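Local coordinates for M152 protein (Murid herpesvirus 1, PDB 4G59) that is an MHC class I-like viral membrane glycoprotein that probably acts in immune evasion by engaging a host protein, at residues 84-93 / 134-145. Numbering follows the deposited sequence.
Sequences YIMNVFKAGR and PPYSPDVSEDDI
Val88 and Phe89, at the C-terminal end of helix 68-89, pack against Val140 and its neighbours in an apolar contact at one end of the MHC class I-like platform, where two helical elements lie over an eight-stranded antiparallel sheet. The opposing segment, 134-145, leads from the sheet into helix 142-148, whose N-cap is Ser141: its OG accepts from Asp144 N at 3.1 Å.

Val140 touches both Val88 and Phe89. With its CG1 anti to the backbone N (chi1 172°), that methyl meets Val88 CG1 at 3.6 Å. The other methyl, CG2, sits over one face of the Phe89 ring in a CH-pi contact, 4.2 Å from the centroid and 21° off the normal. Pro134 CG approaches the edge of the same ring, close to its plane, and Ser137 CB comes within 3.9 Å of Phe89 CE1. From the sheet, Met114 of strand 106-114 touches Phe89, Arg93 and Pro134, while the adjoining Asp115 forms a salt bridge with Arg93 NH2, which should limit rotation of the guanidinium.

Tyr84 lies deeper, stacked on Tyr148; its OH rests against Ile145 CG1 at 3.8 Å while hydrogen-bonding to Gln112. A chain of another protein packs on Arg93, Pro135 and Tyr136, so this end of the platform also belongs to an intermolecular interface. Pro134 CB covers one guanidinium face of the buried Arg93, 3.8 Å from Arg93 NH2, and Tyr136 O lies at the edge, 3.5 Å from Arg93 NH1.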
ATOM      1  N   TYR B  84     -20.792 -10.363  -8.133  1.00 51.11           N
ATOM      2  CA  TYR B  84     -19.950 -11.493  -7.746  1.00 52.37           C
ATOM      3  C   TYR B  84     -19.954 -11.687  -6.243  1.00 54.20           C
ATOM      4  O   TYR B  84     -20.209 -12.793  -5.760  1.00 50.70           O
ATOM      5  CB  TYR B  84     -18.521 -11.264  -8.224  1.00 48.12           C
ATOM      6  CG  TYR B  84     -17.513 -12.312  -7.801  1.00 45.08           C
ATOM      7  CD1 TYR B  84     -17.869 -13.639  -7.640  1.00 46.58           C
ATOM      8  CD2 TYR B  84     -16.190 -11.965  -7.573  1.00 46.65           C
ATOM      9  CE1 TYR B  84     -16.933 -14.594  -7.265  1.00 48.08           C
ATOM     10  CE2 TYR B  84     -15.249 -12.910  -7.190  1.00 44.04           C
ATOM     11  CZ  TYR B  84     -15.625 -14.216  -7.035  1.00 42.63           C
ATOM     12  OH  TYR B  84     -14.689 -15.150  -6.658  1.00 40.19           O
ATOM     13  N   ILE B  85     -19.676 -10.605  -5.518  1.00 52.23           N
ATOM     14  CA  ILE B  85     -19.592 -10.642  -4.061  1.00 54.36           C
ATOM     15  C   ILE B  85     -20.914 -11.079  -3.407  1.00 60.56           C
ATOM     16  O   ILE B  85     -20.923 -11.983  -2.555  1.00 61.67           O
ATOM     17  CB  ILE B  85     -19.117  -9.281  -3.491  1.00 54.85           C
ATOM     18  CG1 ILE B  85     -17.598  -9.167  -3.583  1.00 47.08           C
ATOM     19  CG2 ILE B  85     -19.570  -9.110  -2.045  1.00 59.97           C
ATOM     20  CD1 ILE B  85     -16.865 -10.227  -2.779  1.00 47.77           C
ATOM     21  N   MET B  86     -22.018 -10.452  -3.816  1.00 57.25           N
ATOM     22  CA  MET B  86     -23.338 -10.784  -3.280  1.00 60.85           C
ATOM     23  C   MET B  86     -23.779 -12.222  -3.612  1.00 61.02           C
ATOM     24  O   MET B  86     -24.168 -12.969  -2.718  1.00 68.81           O
ATOM     25  CB  MET B  86     -24.397  -9.775  -3.750  1.00 58.24           C
ATOM     26  CG  MET B  86     -24.186  -8.342  -3.259  1.00 61.59           C
ATOM     27  SD  MET B  86     -24.003  -8.165  -1.467  1.00 77.90           S
ATOM     28  CE  MET B  86     -25.699  -8.357  -0.917  1.00 73.56           C
ATOM     29  N   ASN B  87     -23.708 -12.601  -4.888  1.00 55.98           N
ATOM     30  CA  ASN B  87     -24.153 -13.920  -5.351  1.00 59.67           C
ATOM     31  C   ASN B  87     -23.300 -15.120  -4.925  1.00 60.63           C
ATOM     32  O   ASN B  87     -23.812 -16.232  -4.831  1.00 65.82           O
ATOM     33  CB  ASN B  87     -24.289 -13.940  -6.877  1.00 54.73           C
ATOM     34  CG  ASN B  87     -25.265 -12.904  -7.395  1.00 65.07           C
ATOM     35  OD1 ASN B  87     -25.995 -12.278  -6.627  1.00 74.00           O
ATOM     36  ND2 ASN B  87     -25.289 -12.725  -8.714  1.00 55.44           N
ATOM     37  N   VAL B  88     -22.007 -14.907  -4.693  1.00 58.29           N
ATOM     38  CA  VAL B  88     -21.109 -16.013  -4.383  1.00 57.82           C
ATOM     39  C   VAL B  88     -20.583 -15.967  -2.955  1.00 56.81           C
ATOM     40  O   VAL B  88     -20.638 -16.966  -2.237  1.00 61.41           O
ATOM     41  CB  VAL B  88     -19.923 -16.104  -5.374  1.00 55.84           C
ATOM     42  CG1 VAL B  88     -19.023 -17.308  -5.040  1.00 47.51           C
ATOM     43  CG2 VAL B  88     -20.434 -16.205  -6.802  1.00 47.85           C
ATOM     44  N   PHE B  89     -19.885 -14.901  -2.609  1.00 57.78           N
ATOM     45  CA  PHE B  89     -19.385 -14.774  -1.249  1.00 54.98           C
ATOM     46  C   PHE B  89     -20.416 -14.453  -0.171  1.00 60.27           C
ATOM     47  O   PHE B  89     -20.401 -15.023   0.910  1.00 60.73           O
ATOM     48  CB  PHE B  89     -18.147 -13.897  -1.208  1.00 48.75           C
ATOM     49  CG  PHE B  89     -16.928 -14.604  -1.699  1.00 50.84           C
ATOM     50  CD1 PHE B  89     -16.150 -15.337  -0.832  1.00 45.81           C
ATOM     51  CD2 PHE B  89     -16.593 -14.586  -3.035  1.00 46.01           C
ATOM     52  CE1 PHE B  89     -15.045 -16.003  -1.275  1.00 46.29           C
ATOM     53  CE2 PHE B  89     -15.490 -15.259  -3.481  1.00 47.78           C
ATOM     54  CZ  PHE B  89     -14.715 -15.970  -2.598  1.00 45.22           C
ATOM     55  N   LYS B  90     -21.290 -13.511  -0.481  1.00 61.03           N
ATOM     56  CA  LYS B  90     -22.415 -13.145   0.364  1.00 65.40           C
ATOM     57  C   LYS B  90     -21.976 -12.326   1.558  1.00 58.46           C
ATOM     58  O   LYS B  90     -22.787 -11.889   2.351  1.00 69.78           O
ATOM     59  CB  LYS B  90     -23.201 -14.374   0.795  1.00 64.30           C
ATOM     60  CG  LYS B  90     -24.142 -14.860  -0.268  1.00 63.11           C
ATOM     61  CD  LYS B  90     -24.694 -16.215   0.073  1.00 70.65           C
ATOM     62  CE  LYS B  90     -25.712 -16.651  -0.956  1.00 74.77           C
ATOM     63  NZ  LYS B  90     -25.168 -16.591  -2.333  1.00 69.86           N
ATOM     64  N   ALA B  91     -20.680 -12.100   1.653  1.00 61.17           N
ATOM     65  CA  ALA B  91     -20.103 -11.292   2.706  1.00 58.76           C
ATOM     66  C   ALA B  91     -19.183 -10.389   1.937  1.00 56.94           C
ATOM     67  O   ALA B  91     -18.563 -10.825   0.978  1.00 55.58           O
ATOM     68  CB  ALA B  91     -19.338 -12.142   3.666  1.00 56.14           C
ATOM     69  N   GLY B  92     -19.095  -9.133   2.329  1.00 51.72           N
ATOM     70  CA  GLY B  92     -18.359  -8.184   1.508  1.00 39.83           C
ATOM     71  C   GLY B  92     -16.881  -8.174   1.843  1.00 46.02           C
ATOM     72  O   GLY B  92     -16.323  -7.134   2.231  1.00 43.52           O
ATOM     73  N   ARG B  93     -16.237  -9.331   1.716  1.00 41.11           N
ATOM     74  CA  ARG B  93     -14.807  -9.369   1.928  1.00 41.86           C
ATOM     75  C   ARG B  93     -14.146  -8.636   0.748  1.00 44.96           C
ATOM     76  O   ARG B  93     -14.704  -8.598  -0.369  1.00 40.67           O
ATOM     77  CB  ARG B  93     -14.314 -10.808   2.059  1.00 37.75           C
ATOM     78  CG  ARG B  93     -14.456 -11.610   0.787  1.00 43.37           C
ATOM     79  CD  ARG B  93     -14.180 -13.079   1.050  1.00 42.81           C
ATOM     80  NE  ARG B  93     -12.775 -13.305   1.340  1.00 40.95           N
ATOM     81  CZ  ARG B  93     -12.314 -14.320   2.049  1.00 43.53           C
ATOM     82  NH1 ARG B  93     -13.151 -15.209   2.543  1.00 54.05           N
ATOM     83  NH2 ARG B  93     -11.014 -14.450   2.268  1.00 47.64           N
ATOM     84  N   PRO B 134      -9.295 -18.897  -1.099  1.00 45.39           N
ATOM     85  CA  PRO B 134      -9.490 -17.900  -0.038  1.00 51.48           C
ATOM     86  C   PRO B 134      -9.792 -18.545   1.316  1.00 57.07           C
ATOM     87  O   PRO B 134     -10.701 -19.381   1.407  1.00 58.04           O
ATOM     88  CB  PRO B 134     -10.705 -17.087  -0.519  1.00 49.82           C
ATOM     89  CG  PRO B 134     -10.883 -17.446  -1.963  1.00 50.31           C
ATOM     90  CD  PRO B 134     -10.343 -18.824  -2.131  1.00 46.16           C
ATOM     91  N   PRO B 135      -9.038 -18.147   2.357  1.00 57.76           N
ATOM     92  CA  PRO B 135      -8.980 -18.695   3.720  1.00 51.27           C
ATOM     93  C   PRO B 135     -10.294 -18.988   4.455  1.00 60.56           C
ATOM     94  O   PRO B 135     -10.372 -19.999   5.159  1.00 66.22           O
ATOM     95  CB  PRO B 135      -8.199 -17.623   4.470  1.00 56.90           C
ATOM     96  CG  PRO B 135      -7.245 -17.131   3.461  1.00 55.93           C
ATOM     97  CD  PRO B 135      -7.991 -17.131   2.151  1.00 53.05           C
ATOM     98  N   TYR B 136     -11.293 -18.127   4.367  1.00 61.64           N
ATOM     99  CA  TYR B 136     -12.514 -18.446   5.104  1.00 56.97           C
ATOM    100  C   TYR B 136     -13.709 -18.558   4.161  1.00 59.07           C
ATOM    101  O   TYR B 136     -14.695 -17.823   4.277  1.00 62.17           O
ATOM    102  CB  TYR B 136     -12.733 -17.458   6.258  1.00 58.82           C
ATOM    103  CG  TYR B 136     -11.852 -17.774   7.445  1.00 58.31           C
ATOM    104  CD1 TYR B 136     -12.390 -18.225   8.635  1.00 63.95           C
ATOM    105  CD2 TYR B 136     -10.472 -17.659   7.360  1.00 62.37           C
ATOM    106  CE1 TYR B 136     -11.575 -18.534   9.720  1.00 67.47           C
ATOM    107  CE2 TYR B 136      -9.647 -17.967   8.434  1.00 65.23           C
ATOM    108  CZ  TYR B 136     -10.203 -18.403   9.614  1.00 64.17           C
ATOM    109  OH  TYR B 136      -9.384 -18.708  10.680  1.00 57.89           O
ATOM    110  N   SER B 137     -13.602 -19.491   3.220  1.00 54.36           N
ATOM    111  CA  SER B 137     -14.627 -19.673   2.201  1.00 62.07           C
ATOM    112  C   SER B 137     -15.045 -21.140   2.047  1.00 65.50           C
ATOM    113  O   SER B 137     -14.891 -21.731   0.970  1.00 61.56           O
ATOM    114  CB  SER B 137     -14.119 -19.135   0.867  1.00 54.59           C
ATOM    115  OG  SER B 137     -12.877 -19.727   0.531  1.00 51.54           O
ATOM    116  N   PRO B 138     -15.594 -21.734   3.117  1.00 65.23           N
ATOM    117  CA  PRO B 138     -15.928 -23.157   3.013  1.00 74.14           C
ATOM    118  C   PRO B 138     -17.180 -23.371   2.158  1.00 65.98           C
ATOM    119  O   PRO B 138     -17.286 -24.377   1.456  1.00 65.23           O
ATOM    120  CB  PRO B 138     -16.181 -23.555   4.468  1.00 77.39           C
ATOM    121  CG  PRO B 138     -16.691 -22.296   5.117  1.00 74.64           C
ATOM    122  CD  PRO B 138     -15.999 -21.153   4.413  1.00 68.47           C
ATOM    123  N   ASP B 139     -18.102 -22.415   2.214  1.00 67.13           N
ATOM    124  CA  ASP B 139     -19.349 -22.482   1.462  1.00 69.57           C
ATOM    125  C   ASP B 139     -19.199 -22.140  -0.020  1.00 67.55           C
ATOM    126  O   ASP B 139     -20.133 -22.351  -0.795  1.00 66.62           O
ATOM    127  CB  ASP B 139     -20.395 -21.555   2.086  1.00 72.50           C
ATOM    128  CG  ASP B 139     -20.816 -21.996   3.475  1.00 81.73           C
ATOM    129  OD1 ASP B 139     -20.960 -23.222   3.694  1.00 76.81           O
ATOM    130  OD2 ASP B 139     -21.004 -21.110   4.341  1.00 74.94           O
ATOM    131  N   VAL B 140     -18.041 -21.620  -0.419  1.00 57.95           N
ATOM    132  CA  VAL B 140     -17.848 -21.200  -1.809  1.00 58.24           C
ATOM    133  C   VAL B 140     -17.081 -22.233  -2.643  1.00 57.28           C
ATOM    134  O   VAL B 140     -16.023 -22.714  -2.227  1.00 59.28           O
ATOM    135  CB  VAL B 140     -17.147 -19.835  -1.888  1.00 56.51           C
ATOM    136  CG1 VAL B 140     -16.787 -19.497  -3.325  1.00 45.74           C
ATOM    137  CG2 VAL B 140     -18.045 -18.754  -1.281  1.00 54.44           C
ATOM    138  N   SER B 141     -17.618 -22.573  -3.817  1.00 50.69           N
ATOM    139  CA  SER B 141     -16.972 -23.564  -4.691  1.00 50.69           C
ATOM    140  C   SER B 141     -15.829 -22.977  -5.535  1.00 48.53           C
ATOM    141  O   SER B 141     -15.914 -21.866  -6.038  1.00 46.81           O
ATOM    142  CB  SER B 141     -17.987 -24.234  -5.614  1.00 47.09           C
ATOM    143  OG  SER B 141     -18.387 -23.359  -6.650  1.00 50.87           O
ATOM    144  N   GLU B 142     -14.764 -23.751  -5.673  1.00 51.48           N
ATOM    145  CA  GLU B 142     -13.687 -23.460  -6.588  1.00 46.94           C
ATOM    146  C   GLU B 142     -14.205 -23.155  -7.998  1.00 50.55           C
ATOM    147  O   GLU B 142     -13.637 -22.310  -8.692  1.00 54.48           O
ATOM    148  CB  GLU B 142     -12.737 -24.651  -6.607  1.00 42.21           C
ATOM    149  CG  GLU B 142     -11.596 -24.568  -7.596  1.00 49.03           C
ATOM    150  CD  GLU B 142     -10.437 -25.459  -7.180  1.00 59.60           C
ATOM    151  OE1 GLU B 142     -10.124 -25.489  -5.969  1.00 64.11           O
ATOM    152  OE2 GLU B 142      -9.841 -26.131  -8.048  1.00 59.08           O
ATOM    153  N   ASP B 143     -15.278 -23.830  -8.412  1.00 46.10           N
ATOM    154  CA  ASP B 143     -15.828 -23.650  -9.754  1.00 48.99           C
ATOM    155  C   ASP B 143     -16.303 -22.216  -9.934  1.00 51.96           C
ATOM    156  O   ASP B 143     -16.026 -21.566 -10.955  1.00 48.79           O
ATOM    157  CB  ASP B 143     -17.014 -24.589 -10.005  1.00 69.90           C
ATOM    158  CG  ASP B 143     -16.647 -26.049  -9.900  1.00 69.90           C
ATOM    159  OD1 ASP B 143     -15.830 -26.511 -10.720  1.00 69.90           O
ATOM    160  OD2 ASP B 143     -17.204 -26.733  -9.013  1.00 69.90           O
ATOM    161  N   ASP B 144     -17.038 -21.739  -8.933  1.00 52.91           N
ATOM    162  CA  ASP B 144     -17.585 -20.392  -8.938  1.00 52.30           C
ATOM    163  C   ASP B 144     -16.496 -19.305  -8.960  1.00 49.05           C
ATOM    164  O   ASP B 144     -16.610 -18.303  -9.681  1.00 48.96           O
ATOM    165  CB  ASP B 144     -18.495 -20.209  -7.724  1.00 52.77           C
ATOM    166  CG  ASP B 144     -19.950 -20.448  -8.046  1.00 56.23           C
ATOM    167  OD1 ASP B 144     -20.290 -20.403  -9.249  1.00 54.53           O
ATOM    168  OD2 ASP B 144     -20.747 -20.662  -7.096  1.00 55.85           O
ATOM    169  N   ILE B 145     -15.446 -19.515  -8.172  1.00 42.61           N
ATOM    170  CA  ILE B 145     -14.315 -18.589  -8.124  1.00 47.41           C
ATOM    171  C   ILE B 145     -13.568 -18.519  -9.462  1.00 49.05           C
ATOM    172  O   ILE B 145     -13.218 -17.436  -9.944  1.00 47.99           O
ATOM    173  CB  ILE B 145     -13.342 -18.985  -7.017  1.00 46.45           C
ATOM    174  CG1 ILE B 145     -14.011 -18.803  -5.654  1.00 42.75           C
ATOM    175  CG2 ILE B 145     -12.039 -18.197  -7.123  1.00 44.89           C
ATOM    176  CD1 ILE B 145     -13.307 -19.521  -4.534  1.00 37.39           C
TER